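Local coordinates for protein lantibiotic dehydratase (Microbispora corallina, PDB 5EHK) that probably dehydrates serine and threonine residues of a precursor peptide in a tRNA-dependent manner during biosynthesis of the lantibiotic NAI-107, at residues 726-731 against 758-764; 731-736 against 752-756; 950-954 against 1082-1086; 955-959 against 1040-1046. All coordinates share one frame; numbering follows the deposited sequence.

Contact 1. Residues 726-731 against 758-764; sequences RVLAVS and ELIAQQV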
loop_
_atom_site.group_PDB
_atom_site.type_symbol
_atom_site.label_atom_id
_atom_site.label_comp_id
_atom_site.label_asym_id
_atom_site.label_seq_id
_atom_site.Cartn_x
_atom_site.Cartn_y
_atom_site.Cartn_z
ATOM N N ARG A 726 -24.261 31.026 -17.954
ATOM C CA ARG A 726 -24.932 30.191 -16.954
ATOM C C ARG A 726 -24.160 28.906 -16.676
ATOM O O ARG A 726 -23.729 28.188 -17.602
ATOM C CB ARG A 726 -26.382 29.878 -17.342
ATOM C CG ARG A 726 -27.361 31.036 -17.145
ATOM C CD ARG A 726 -28.607 30.854 -18.003
ATOM N NE ARG A 726 -28.279 30.912 -19.425
ATOM C CZ ARG A 726 -29.147 30.732 -20.415
ATOM N NH1 ARG A 726 -30.415 30.440 -20.152
ATOM N NH2 ARG A 726 -28.732 30.813 -21.668
ATOM N N VAL A 727 -23.985 28.631 -15.388
ATOM C CA VAL A 727 -23.273 27.443 -14.962
ATOM C C VAL A 727 -24.023 26.783 -13.821
ATOM O O VAL A 727 -24.799 27.420 -13.115
ATOM C CB VAL A 727 -21.818 27.745 -14.533
ATOM C CG1 VAL A 727 -20.992 28.213 -15.728
ATOM C CG2 VAL A 727 -21.796 28.778 -13.443
ATOM N N LEU A 728 -23.811 25.484 -13.681
ATOM C CA LEU A 728 -24.219 24.768 -12.492
ATOM C C LEU A 728 -22.969 24.680 -11.620
ATOM O O LEU A 728 -21.922 24.181 -12.068
ATOM C CB LEU A 728 -24.697 23.372 -12.874
ATOM C CG LEU A 728 -25.486 22.539 -11.859
ATOM C CD1 LEU A 728 -26.765 23.248 -11.399
ATOM C CD2 LEU A 728 -25.804 21.167 -12.441
ATOM N N ALA A 729 -23.061 25.209 -10.401
ATOM C CA ALA A 729 -21.968 25.115 -9.429
ATOM C C ALA A 729 -22.164 23.863 -8.581
ATOM O O ALA A 729 -23.119 23.776 -7.804
ATOM C CB ALA A 729 -21.900 26.361 -8.554
ATOM N N VAL A 730 -21.284 22.884 -8.770
ATOM C CA VAL A 730 -21.451 21.563 -8.166
ATOM C C VAL A 730 -20.427 21.221 -7.083
ATOM O O VAL A 730 -19.220 21.334 -7.290
ATOM C CB VAL A 730 -21.398 20.440 -9.247
ATOM C CG1 VAL A 730 -21.602 19.064 -8.609
ATOM C CG2 VAL A 730 -22.448 20.675 -10.326
ATOM N N SER A 731 -20.921 20.791 -5.930
ATOM C CA SER A 731 -20.090 20.080 -4.965
ATOM C C SER A 731 -20.818 18.821 -4.493
ATOM O O SER A 731 -21.747 18.352 -5.148
ATOM C CB SER A 731 -19.738 20.958 -3.779
ATOM O OG SER A 731 -20.261 20.403 -2.588
ATOM N N GLU A 758 -13.265 23.024 -3.491
ATOM C CA GLU A 758 -13.148 22.089 -4.604
ATOM C C GLU A 758 -14.349 22.185 -5.563
ATOM O O GLU A 758 -14.616 21.266 -6.334
ATOM C CB GLU A 758 -12.955 20.656 -4.084
ATOM C CG GLU A 758 -14.213 20.018 -3.486
ATOM C CD GLU A 758 -14.720 20.728 -2.237
ATOM O OE1 GLU A 758 -14.009 21.616 -1.705
ATOM O OE2 GLU A 758 -15.845 20.403 -1.795
ATOM N N LEU A 759 -15.038 23.323 -5.534
ATOM C CA LEU A 759 -16.239 23.548 -6.342
ATOM C C LEU A 759 -15.916 23.523 -7.830
ATOM O O LEU A 759 -14.809 23.867 -8.247
ATOM C CB LEU A 759 -16.882 24.888 -5.964
ATOM C CG LEU A 759 -18.215 25.407 -6.523
ATOM C CD1 LEU A 759 -19.359 24.464 -6.273
ATOM C CD2 LEU A 759 -18.518 26.774 -5.906
ATOM N N ILE A 760 -16.877 23.083 -8.632
ATOM C CA ILE A 760 -16.702 23.092 -10.074
ATOM C C ILE A 760 -17.875 23.780 -10.770
ATOM O O ILE A 760 -18.840 24.197 -10.126
ATOM C CB ILE A 760 -16.565 21.678 -10.630
ATOM C CG1 ILE A 760 -17.833 20.880 -10.339
ATOM C CG2 ILE A 760 -15.335 21.034 -10.068
ATOM C CD1 ILE A 760 -17.906 19.563 -11.061
ATOM N N ALA A 761 -17.763 23.928 -12.086
ATOM C CA ALA A 761 -18.828 24.526 -12.875
ATOM C C ALA A 761 -19.235 23.594 -14.001
ATOM O O ALA A 761 -18.396 23.188 -14.810
ATOM C CB ALA A 761 -18.386 25.848 -13.423
ATOM N N GLN A 762 -20.524 23.264 -14.059
ATOM C CA GLN A 762 -21.032 22.473 -15.169
ATOM C C GLN A 762 -21.845 23.325 -16.148
ATOM O O GLN A 762 -22.609 24.231 -15.759
ATOM C CB GLN A 762 -21.891 21.323 -14.662
ATOM C CG GLN A 762 -21.152 20.012 -14.449
ATOM C CD GLN A 762 -22.059 18.928 -13.860
ATOM O OE1 GLN A 762 -23.286 18.938 -14.052
ATOM N NE2 GLN A 762 -21.460 18.011 -13.102
ATOM N N GLN A 763 -21.663 23.032 -17.431
ATOM C CA GLN A 763 -22.536 23.581 -18.436
ATOM C C GLN A 763 -23.920 22.981 -18.239
ATOM O O GLN A 763 -24.059 21.759 -18.125
ATOM C CB GLN A 763 -22.020 23.300 -19.841
ATOM C CG GLN A 763 -22.879 23.953 -20.916
ATOM C CD GLN A 763 -22.247 23.909 -22.296
ATOM O OE1 GLN A 763 -21.619 22.911 -22.687
ATOM N NE2 GLN A 763 -22.431 24.992 -23.057
ATOM N N VAL A 764 -24.921 23.860 -18.169
ATOM C CA VAL A 764 -26.320 23.485 -18.008
ATOM C C VAL A 764 -26.840 22.636 -19.171
ATOM O O VAL A 764 -26.536 22.905 -20.336
ATOM C CB VAL A 764 -27.178 24.734 -17.890
ATOM C CG1 VAL A 764 -28.638 24.374 -17.701
ATOM C CG2 VAL A 764 -26.684 25.585 -16.747
#

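Contact 2. Residues 731-736 against 752-756; sequences SMDQRL and ELRRT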
loop_
_atom_site.group_PDB
_atom_site.type_symbol
_atom_site.label_atom_id
_atom_site.label_comp_id
_atom_site.label_asym_id
_atom_site.label_seq_id
_atom_site.Cartn_x
_atom_site.Cartn_y
_atom_site.Cartn_z
ATOM N N SER A 731 -20.921 20.791 -5.930
ATOM C CA SER A 731 -20.090 20.080 -4.965
ATOM C C SER A 731 -20.818 18.821 -4.493
ATOM O O SER A 731 -21.747 18.352 -5.148
ATOM C CB SER A 731 -19.738 20.958 -3.779
ATOM O OG SER A 731 -20.261 20.403 -2.588
ATOM N N MET A 732 -20.399 18.269 -3.360
ATOM C CA MET A 732 -21.083 17.108 -2.816
ATOM C C MET A 732 -22.437 17.553 -2.290
ATOM O O MET A 732 -23.445 16.873 -2.481
ATOM C CB MET A 732 -20.266 16.469 -1.701
ATOM C CG MET A 732 -20.930 15.259 -1.044
ATOM S SD MET A 732 -20.008 14.628 0.380
ATOM C CE MET A 732 -20.090 16.048 1.479
ATOM N N ASP A 733 -22.451 18.711 -1.638
ATOM C CA ASP A 733 -23.661 19.213 -0.985
ATOM C C ASP A 733 -24.584 20.112 -1.831
ATOM O O ASP A 733 -25.776 20.219 -1.523
ATOM C CB ASP A 733 -23.314 19.888 0.347
ATOM C CG ASP A 733 -23.161 18.886 1.486
ATOM O OD1 ASP A 733 -24.102 18.084 1.702
ATOM O OD2 ASP A 733 -22.096 18.883 2.146
ATOM N N GLN A 734 -24.055 20.753 -2.881
ATOM C CA GLN A 734 -24.878 21.678 -3.680
ATOM C C GLN A 734 -24.823 21.460 -5.199
ATOM O O GLN A 734 -23.771 21.211 -5.789
ATOM C CB GLN A 734 -24.590 23.150 -3.365
ATOM C CG GLN A 734 -23.280 23.676 -3.907
ATOM C CD GLN A 734 -22.091 23.257 -3.072
ATOM O OE1 GLN A 734 -22.229 22.509 -2.098
ATOM N NE2 GLN A 734 -20.910 23.760 -3.432
ATOM N N ARG A 735 -26.002 21.536 -5.800
ATOM C CA ARG A 735 -26.147 21.853 -7.199
ATOM C C ARG A 735 -26.582 23.308 -7.131
ATOM O O ARG A 735 -27.493 23.649 -6.372
ATOM C CB ARG A 735 -27.259 20.996 -7.800
ATOM C CG ARG A 735 -26.928 19.514 -7.895
ATOM C CD ARG A 735 -28.174 18.714 -8.251
ATOM N NE ARG A 735 -27.889 17.289 -8.443
ATOM C CZ ARG A 735 -27.733 16.409 -7.453
ATOM N NH1 ARG A 735 -27.827 16.793 -6.186
ATOM N NH2 ARG A 735 -27.477 15.139 -7.729
ATOM N N LEU A 736 -25.935 24.177 -7.895
ATOM C CA LEU A 736 -26.264 25.597 -7.812
ATOM C C LEU A 736 -26.316 26.285 -9.180
ATOM O O LEU A 736 -25.282 26.569 -9.790
ATOM C CB LEU A 736 -25.312 26.306 -6.859
ATOM C CG LEU A 736 -25.922 27.472 -6.086
ATOM C CD1 LEU A 736 -27.277 27.073 -5.527
ATOM C CD2 LEU A 736 -24.984 27.937 -4.967
ATOM N N GLU A 752 -19.588 31.077 -2.044
ATOM C CA GLU A 752 -19.648 29.626 -2.163
ATOM C C GLU A 752 -18.268 29.020 -2.408
ATOM O O GLU A 752 -17.998 27.897 -1.981
ATOM C CB GLU A 752 -20.637 29.206 -3.257
ATOM C CG GLU A 752 -20.887 27.709 -3.325
ATOM C CD GLU A 752 -21.657 27.167 -2.122
ATOM O OE1 GLU A 752 -22.584 27.844 -1.622
ATOM O OE2 GLU A 752 -21.324 26.053 -1.668
ATOM N N LEU A 753 -17.408 29.750 -3.119
ATOM C CA LEU A 753 -16.059 29.267 -3.400
ATOM C C LEU A 753 -15.123 29.383 -2.196
ATOM O O LEU A 753 -14.323 28.485 -1.938
ATOM C CB LEU A 753 -15.462 29.958 -4.626
ATOM C CG LEU A 753 -14.091 29.433 -5.065
ATOM C CD1 LEU A 753 -14.060 27.916 -5.069
ATOM C CD2 LEU A 753 -13.727 29.968 -6.440
ATOM N N ARG A 754 -15.230 30.480 -1.457
ATOM C CA ARG A 754 -14.456 30.637 -0.233
ATOM C C ARG A 754 -14.834 29.497 0.692
ATOM O O ARG A 754 -13.992 28.915 1.378
ATOM C CB ARG A 754 -14.777 31.975 0.442
ATOM C CG ARG A 754 -14.448 33.218 -0.391
ATOM C CD ARG A 754 -14.959 34.501 0.268
ATOM N NE ARG A 754 -14.340 34.730 1.573
ATOM C CZ ARG A 754 -14.646 35.738 2.387
ATOM N NH1 ARG A 754 -15.571 36.623 2.038
ATOM N NH2 ARG A 754 -14.027 35.857 3.554
ATOM N N ARG A 755 -16.120 29.172 0.674
ATOM C CA ARG A 755 -16.697 28.153 1.536
ATOM C C ARG A 755 -16.424 26.719 1.060
ATOM O O ARG A 755 -16.116 25.850 1.865
ATOM C CB ARG A 755 -18.197 28.411 1.688
ATOM C CG ARG A 755 -18.952 27.313 2.379
ATOM C CD ARG A 755 -20.442 27.600 2.418
ATOM N NE ARG A 755 -21.159 26.474 3.001
ATOM C CZ ARG A 755 -21.641 25.458 2.300
ATOM N NH1 ARG A 755 -21.509 25.444 0.983
ATOM N NH2 ARG A 755 -22.271 24.466 2.915
ATOM N N THR A 756 -16.538 26.470 -0.241
ATOM C CA THR A 756 -16.329 25.122 -0.772
ATOM C C THR A 756 -15.286 25.123 -1.888
ATOM O O THR A 756 -15.644 25.169 -3.064
ATOM C CB THR A 756 -17.642 24.547 -1.354
ATOM O OG1 THR A 756 -18.756 24.973 -0.559
ATOM C CG2 THR A 756 -17.602 23.030 -1.391
#

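Contact 3. Residues 950-954 against 1082-1086; sequences LDEVT and CNRLI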
loop_
_atom_site.group_PDB
_atom_site.type_symbol
_atom_site.label_atom_id
_atom_site.label_comp_id
_atom_site.label_asym_id
_atom_site.label_seq_id
_atom_site.Cartn_x
_atom_site.Cartn_y
_atom_site.Cartn_z
ATOM N N LEU A 950 17.922 -29.356 -6.244
ATOM C CA LEU A 950 16.780 -29.429 -5.362
ATOM C C LEU A 950 15.490 -29.648 -6.138
ATOM O O LEU A 950 14.654 -30.435 -5.728
ATOM C CB LEU A 950 16.690 -28.147 -4.543
ATOM C CG LEU A 950 16.064 -28.206 -3.153
ATOM C CD1 LEU A 950 16.625 -29.353 -2.322
ATOM C CD2 LEU A 950 16.308 -26.887 -2.457
ATOM N N ASP A 951 15.329 -28.976 -7.274
ATOM C CA ASP A 951 14.117 -29.149 -8.080
ATOM C C ASP A 951 13.987 -30.585 -8.559
ATOM O O ASP A 951 12.884 -31.136 -8.645
ATOM C CB ASP A 951 14.089 -28.209 -9.280
ATOM C CG ASP A 951 13.946 -26.761 -8.882
ATOM O OD1 ASP A 951 14.243 -26.439 -7.713
ATOM O OD2 ASP A 951 13.515 -25.946 -9.731
ATOM N N GLU A 952 15.120 -31.185 -8.882
ATOM C CA GLU A 952 15.118 -32.575 -9.289
ATOM C C GLU A 952 14.664 -33.489 -8.159
ATOM O O GLU A 952 13.709 -34.243 -8.326
ATOM C CB GLU A 952 16.491 -32.993 -9.831
ATOM C CG GLU A 952 16.678 -32.625 -11.303
ATOM C CD GLU A 952 18.127 -32.642 -11.741
ATOM O OE1 GLU A 952 19.013 -32.371 -10.897
ATOM O OE2 GLU A 952 18.379 -32.955 -12.925
ATOM N N VAL A 953 15.311 -33.400 -7.004
ATOM C CA VAL A 953 14.967 -34.292 -5.904
ATOM C C VAL A 953 13.523 -34.040 -5.465
ATOM O O VAL A 953 12.849 -34.963 -5.011
ATOM C CB VAL A 953 15.953 -34.203 -4.722
ATOM C CG1 VAL A 953 17.391 -34.285 -5.237
ATOM C CG2 VAL A 953 15.743 -32.925 -3.940
ATOM N N THR A 954 13.041 -32.805 -5.632
ATOM C CA THR A 954 11.650 -32.478 -5.302
ATOM C C THR A 954 10.680 -33.110 -6.297
ATOM O O THR A 954 9.647 -33.655 -5.899
ATOM C CB THR A 954 11.410 -30.966 -5.158
ATOM O OG1 THR A 954 12.272 -30.451 -4.135
ATOM C CG2 THR A 954 9.960 -30.671 -4.740
ATOM N N CYS A 1082 6.406 -30.182 -1.267
ATOM C CA CYS A 1082 7.073 -29.047 -1.872
ATOM C C CYS A 1082 7.389 -27.962 -0.838
ATOM O O CYS A 1082 8.475 -27.368 -0.862
ATOM C CB CYS A 1082 6.231 -28.472 -3.011
ATOM S SG CYS A 1082 6.074 -29.566 -4.417
ATOM N N ASN A 1083 6.451 -27.720 0.071
ATOM C CA ASN A 1083 6.683 -26.761 1.128
ATOM C C ASN A 1083 7.925 -27.168 1.902
ATOM O O ASN A 1083 8.836 -26.384 2.037
ATOM C CB ASN A 1083 5.480 -26.621 2.072
ATOM C CG ASN A 1083 5.719 -25.569 3.166
ATOM O OD1 ASN A 1083 6.065 -25.901 4.302
ATOM N ND2 ASN A 1083 5.541 -24.303 2.823
ATOM N N ARG A 1084 8.024 -28.418 2.328
ATOM C CA ARG A 1084 9.158 -28.759 3.156
ATOM C C ARG A 1084 10.480 -28.646 2.423
ATOM O O ARG A 1084 11.499 -28.343 3.022
ATOM C CB ARG A 1084 9.004 -30.155 3.742
ATOM C CG ARG A 1084 8.185 -30.187 4.993
ATOM C CD ARG A 1084 8.090 -31.592 5.500
ATOM N NE ARG A 1084 6.854 -32.227 5.071
ATOM C CZ ARG A 1084 5.689 -32.046 5.679
ATOM N NH1 ARG A 1084 5.598 -31.234 6.732
ATOM N NH2 ARG A 1084 4.618 -32.677 5.233
ATOM N N LEU A 1085 10.453 -28.905 1.126
ATOM C CA LEU A 1085 11.671 -28.987 0.342
ATOM C C LEU A 1085 11.986 -27.629 -0.328
ATOM O O LEU A 1085 13.100 -27.118 -0.199
ATOM C CB LEU A 1085 11.548 -30.113 -0.688
ATOM C CG LEU A 1085 12.454 -31.348 -0.784
ATOM C CD1 LEU A 1085 13.439 -31.509 0.343
ATOM C CD2 LEU A 1085 11.597 -32.577 -0.919
ATOM N N ILE A 1086 11.009 -27.001 -0.976
ATOM C CA ILE A 1086 11.295 -25.737 -1.666
ATOM C C ILE A 1086 10.220 -24.730 -1.320
ATOM O O ILE A 1086 9.676 -24.734 -0.206
ATOM C CB ILE A 1086 11.352 -25.911 -3.199
ATOM C CG1 ILE A 1086 10.065 -26.565 -3.706
ATOM C CG2 ILE A 1086 12.552 -26.766 -3.612
ATOM C CD1 ILE A 1086 9.972 -26.643 -5.187
#

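Contact 4. Residues 955-959 against 1040-1046; sequences AISAA and LAALESR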
loop_
_atom_site.group_PDB
_atom_site.type_symbol
_atom_site.label_atom_id
_atom_site.label_comp_id
_atom_site.label_asym_id
_atom_site.label_seq_id
_atom_site.Cartn_x
_atom_site.Cartn_y
_atom_site.Cartn_z
ATOM N N ALA A 955 11.013 -33.031 -7.584
ATOM C CA ALA A 955 10.243 -33.721 -8.617
ATOM C C ALA A 955 10.229 -35.223 -8.322
ATOM O O ALA A 955 9.177 -35.862 -8.314
ATOM C CB ALA A 955 10.862 -33.474 -9.977
ATOM N N ILE A 956 11.405 -35.765 -8.032
ATOM C CA ILE A 956 11.525 -37.146 -7.633
ATOM C C ILE A 956 10.639 -37.419 -6.433
ATOM O O ILE A 956 9.917 -38.405 -6.410
ATOM C CB ILE A 956 12.979 -37.494 -7.303
ATOM C CG1 ILE A 956 13.851 -37.339 -8.544
ATOM C CG2 ILE A 956 13.099 -38.897 -6.741
ATOM C CD1 ILE A 956 15.330 -37.480 -8.243
ATOM N N SER A 957 10.652 -36.515 -5.460
ATOM C CA SER A 957 9.858 -36.700 -4.248
ATOM C C SER A 957 8.351 -36.625 -4.534
ATOM O O SER A 957 7.585 -37.425 -4.006
ATOM C CB SER A 957 10.270 -35.705 -3.162
ATOM O OG SER A 957 9.810 -36.107 -1.887
ATOM N N ALA A 958 7.922 -35.710 -5.395
ATOM C CA ALA A 958 6.504 -35.662 -5.757
ATOM C C ALA A 958 6.038 -36.961 -6.394
ATOM O O ALA A 958 5.033 -37.550 -5.968
ATOM C CB ALA A 958 6.226 -34.534 -6.668
ATOM N N ALA A 959 6.776 -37.413 -7.405
ATOM C CA ALA A 959 6.371 -38.583 -8.174
ATOM C C ALA A 959 6.375 -39.829 -7.313
ATOM O O ALA A 959 5.503 -40.702 -7.446
ATOM C CB ALA A 959 7.276 -38.766 -9.357
ATOM N N LEU A 1040 16.566 -42.161 -3.363
ATOM C CA LEU A 1040 15.445 -43.078 -3.146
ATOM C C LEU A 1040 15.407 -43.688 -1.739
ATOM O O LEU A 1040 14.323 -43.899 -1.193
ATOM C CB LEU A 1040 15.399 -44.168 -4.220
ATOM C CG LEU A 1040 15.080 -43.714 -5.649
ATOM C CD1 LEU A 1040 14.808 -44.925 -6.532
ATOM C CD2 LEU A 1040 13.913 -42.758 -5.695
ATOM N N ALA A 1041 16.571 -43.968 -1.159
ATOM C CA ALA A 1041 16.620 -44.525 0.193
ATOM C C ALA A 1041 16.009 -43.535 1.181
ATOM O O ALA A 1041 15.214 -43.910 2.052
ATOM C CB ALA A 1041 18.049 -44.836 0.601
ATOM N N ALA A 1042 16.356 -42.262 1.016
ATOM C CA ALA A 1042 15.891 -41.227 1.924
ATOM C C ALA A 1042 14.368 -41.053 1.889
ATOM O O ALA A 1042 13.800 -40.458 2.791
ATOM C CB ALA A 1042 16.590 -39.907 1.617
ATOM N N LEU A 1043 13.723 -41.602 0.859
ATOM C CA LEU A 1043 12.270 -41.546 0.675
ATOM C C LEU A 1043 11.496 -42.813 1.046
ATOM O O LEU A 1043 10.288 -42.871 0.842
ATOM C CB LEU A 1043 11.940 -41.235 -0.782
ATOM C CG LEU A 1043 12.391 -39.923 -1.378
ATOM C CD1 LEU A 1043 12.103 -39.971 -2.850
ATOM C CD2 LEU A 1043 11.631 -38.797 -0.757
ATOM N N GLU A 1044 12.171 -43.842 1.532
ATOM C CA GLU A 1044 11.496 -45.129 1.715
ATOM C C GLU A 1044 10.441 -45.073 2.798
ATOM O O GLU A 1044 9.277 -45.378 2.574
ATOM C CB GLU A 1044 12.484 -46.257 1.988
ATOM C CG GLU A 1044 13.188 -46.712 0.739
ATOM C CD GLU A 1044 14.122 -47.869 0.990
ATOM O OE1 GLU A 1044 13.870 -48.626 1.961
ATOM O OE2 GLU A 1044 15.107 -48.011 0.220
ATOM N N SER A 1045 10.892 -44.720 3.986
ATOM C CA SER A 1045 10.047 -44.626 5.139
ATOM C C SER A 1045 8.849 -43.695 4.865
ATOM O O SER A 1045 7.712 -43.958 5.274
ATOM C CB SER A 1045 10.897 -44.158 6.312
ATOM O OG SER A 1045 10.123 -43.416 7.213
ATOM N N ARG A 1046 9.063 -42.629 4.117
ATOM C CA ARG A 1046 7.923 -41.784 3.847
ATOM C C ARG A 1046 7.025 -42.382 2.758
ATOM O O ARG A 1046 5.798 -42.211 2.790
ATOM C CB ARG A 1046 8.339 -40.334 3.560
ATOM C CG ARG A 1046 8.229 -39.927 2.120
ATOM C CD ARG A 1046 6.915 -39.244 1.767
ATOM N NE ARG A 1046 7.153 -38.451 0.568
ATOM C CZ ARG A 1046 7.426 -38.966 -0.625
ATOM N NH1 ARG A 1046 7.455 -40.273 -0.807
ATOM N NH2 ARG A 1046 7.662 -38.176 -1.652
#

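Contact 1. Residues 726-731 against 758-764
Leu-728 sets its CG trans to the backbone N (chi1 -166°), and the Gln-762 chain, stretched out beyond CG, runs beside it in the same direction, with Leu-728 CD2 3.7 Å from Gln-762 OE1. Ile-760 instead tucks CG1 between its own N and carbonyl carbon (chi1 61°), which brings CG1 to 3.8 Å from Val-730 CB. All four side chains share one face of an antiparallel ladder, where branched Val-730 and Ile-760 suit an extended backbone. Leu-728 and Gln-762 form a hydrogen-bonded pair, with Leu-728 N to Gln-762 O at 2.7 Å and Gln-762 N to Leu-728 O at 2.6 Å. Val-730 and Ile-760 make a second, longer such pair. Between them Ala-729 and Ala-761 form a non-hydrogen-bonded pair, their small methyls turned to the other face. There Val-727 CB lies 4.1 Å from Ala-761 CB, and Leu-759 CD1 reaches Ala-729 CB at 3.9 Å. Strand 726-730 lies between strands 735-739 and 760-763, held to the former by backbone bonds to Leu-736 and Leu-738. Beyond, strand 760-763 is joined antiparallel to strand 685-693, where Ala-761 bonds to the backbone of Trp-692.

Contact 2. Residues 731-736 against 752-756
Glu-752, in the last turn of its helix, sends its carboxylate toward the amide of Gln-734, the two side chains coming from opposite directions with their flat groups 52° apart. Glu-752 OE2 is 2.9 Å from Gln-734 NE2, but the angle is too poor for a hydrogen bond, so the approach is a close polar contact. The bend of the Glu-752 chain at chi2 (69°) brings its carboxylate toward the 731-734 turn. Leu-736 offers a methyl to the second oxygen, its CD2 4.1 Å from Glu-752 OE1. Three residues on, Arg-755 closes a salt bridge, with NH1 2.7 Å from Glu-752 OE2, the oxygen lying in plane at the guanidinium edge. Thr-756, the first residue to leave the helix, donates OG1 to the same oxygen from above the carboxylate plane, at 3.0 Å. Its methyl does the apolar work: Thr-756 CG2 rests 3.8 Å from Ser-731 CB. Ser-731 OG accepts from Asp-733 N, an ST turn, and also donates to Gln-734 OE1 from above the carbonyl plane, which helps hold the amide. A buried glutamate suits this spot because Arg-131 of helix 119-138 salt-bridges OE1 as Arg-755 does OE2, probably balancing its charge. Helix 119-138 also covers Leu-736, while Leu-759 packs on both Gln-734 and Glu-752. The end of helix 743-755 is thus packed against the turn leading from strand 726-730 into strand 735-739.

Contact 3. Residues 950-954 against 1082-1086
Thr-954, which packs against Leu-1085, grips Leu-950 O twice: its backbone N and its OG1 each donate to that oxygen at 2.9 Å. The hydroxyl comes in above the carbonyl plane, 40° out of it, in addition to the ordinary helical bond. With OG1 trans to the carbonyl carbon (chi1 -58°), the threonine can fold its polar branch back on its own helix and still lay it against the neighbouring one. Thr-954 OG1 sits 3.5 Å from Leu-1085 CG and equally close to CB of that leucine, the two side chains sliding past each other in opposite directions. The methyl branch points elsewhere: Thr-954 CG2 is 4.1 Å from Cys-1082 SG and as far from Ile-1086 CD1, where a thiol and a methyl suit it well. At the start of helix 950-965, Leu-950 CG meets Ile-1086 CG2 at 3.8 Å. Ile-1086 is the residue at which helix 1068-1085 gives way, yet its N still bonds Cys-1082 O at 2.6 Å. Helix 1090-1109 supplies Val-1096, which touches both Thr-954 and Ile-1086, and Arg-1092, which forms a salt bridge with Asp-951. The two segments meet mainly through apolar surface, with the Thr-954 hydroxyl oxygen lying against Leu-1085. The hydrogen of that hydroxyl is spent on Leu-950 O within its own helix, which probably lets it sit among hydrophobic neighbours.

Contact 4. Residues 955-959 against 1040-1046
Ser-957 and Arg-1046 form the close end of this contact, whereas Ile-956 and Leu-1040 meet more widely at the other. A bend at chi2 (94°) helps bring the guanidinium of Arg-1046 to the helix, so that its edge faces the backbone there. Arg-1046 NH2 donates to Ser-957 O at 2.5 Å, but the angle is a strongly bent 115° and so short a length is doubtful at this resolution. The same nitrogen lies 3.0 Å from Ser-957 OG. Leu-1043 packs against both residues: its CD2 is 3.4 Å from Ser-957 OG and lies over one guanidinium face of Arg-1046, offset toward the rim. A small serine suits this spot, for it lets both the leucine and the arginine close on the helix. Farther along, Ile-956 CG2 touches Leu-1040 CD2 at 4.1 Å and Leu-1043 CD1 at 4.2 Å, crossing both side chains at about a right angle. Leu-1040 is partly exposed, and the junction of helices 1034-1042 and 1044-1059 turns Ala-1041, Glu-1044 and Ser-1045 to solvent. The guanidinium's stronger partner is Asp-930 of helix 920-942, salt-bridged through Arg-1046 NE. That acid probably balances the charge of the buried arginine, whose NH2 edge can then lie close to the Ser-957 carbonyl, while leucine and isoleucine supply the apolar remainder of the interface.

In the fold
Contacts 1 and 2 lie about 9 Å apart between centres, share Ser-731 and touch through Leu-759; contact 2 is nested in the loop that contact 1 closes, so strands 726-730, 735-739 and 760-763 and helix 743-755 make one compact unit. Contacts 3 and 4 follow later in the chain, about 11 Å apart, both using helix 950-965, with contact 4 nested inside contact 3. Asp-930 joins them further by bridging Arg-1084 and Arg-1046. The two groups are remote: contacts 1 and 4 are about 72 Å apart between centres, on opposite sides of the chain's centre. This separation is consistent with glutamylation and elimination domains, as in tRNA-dependent relatives.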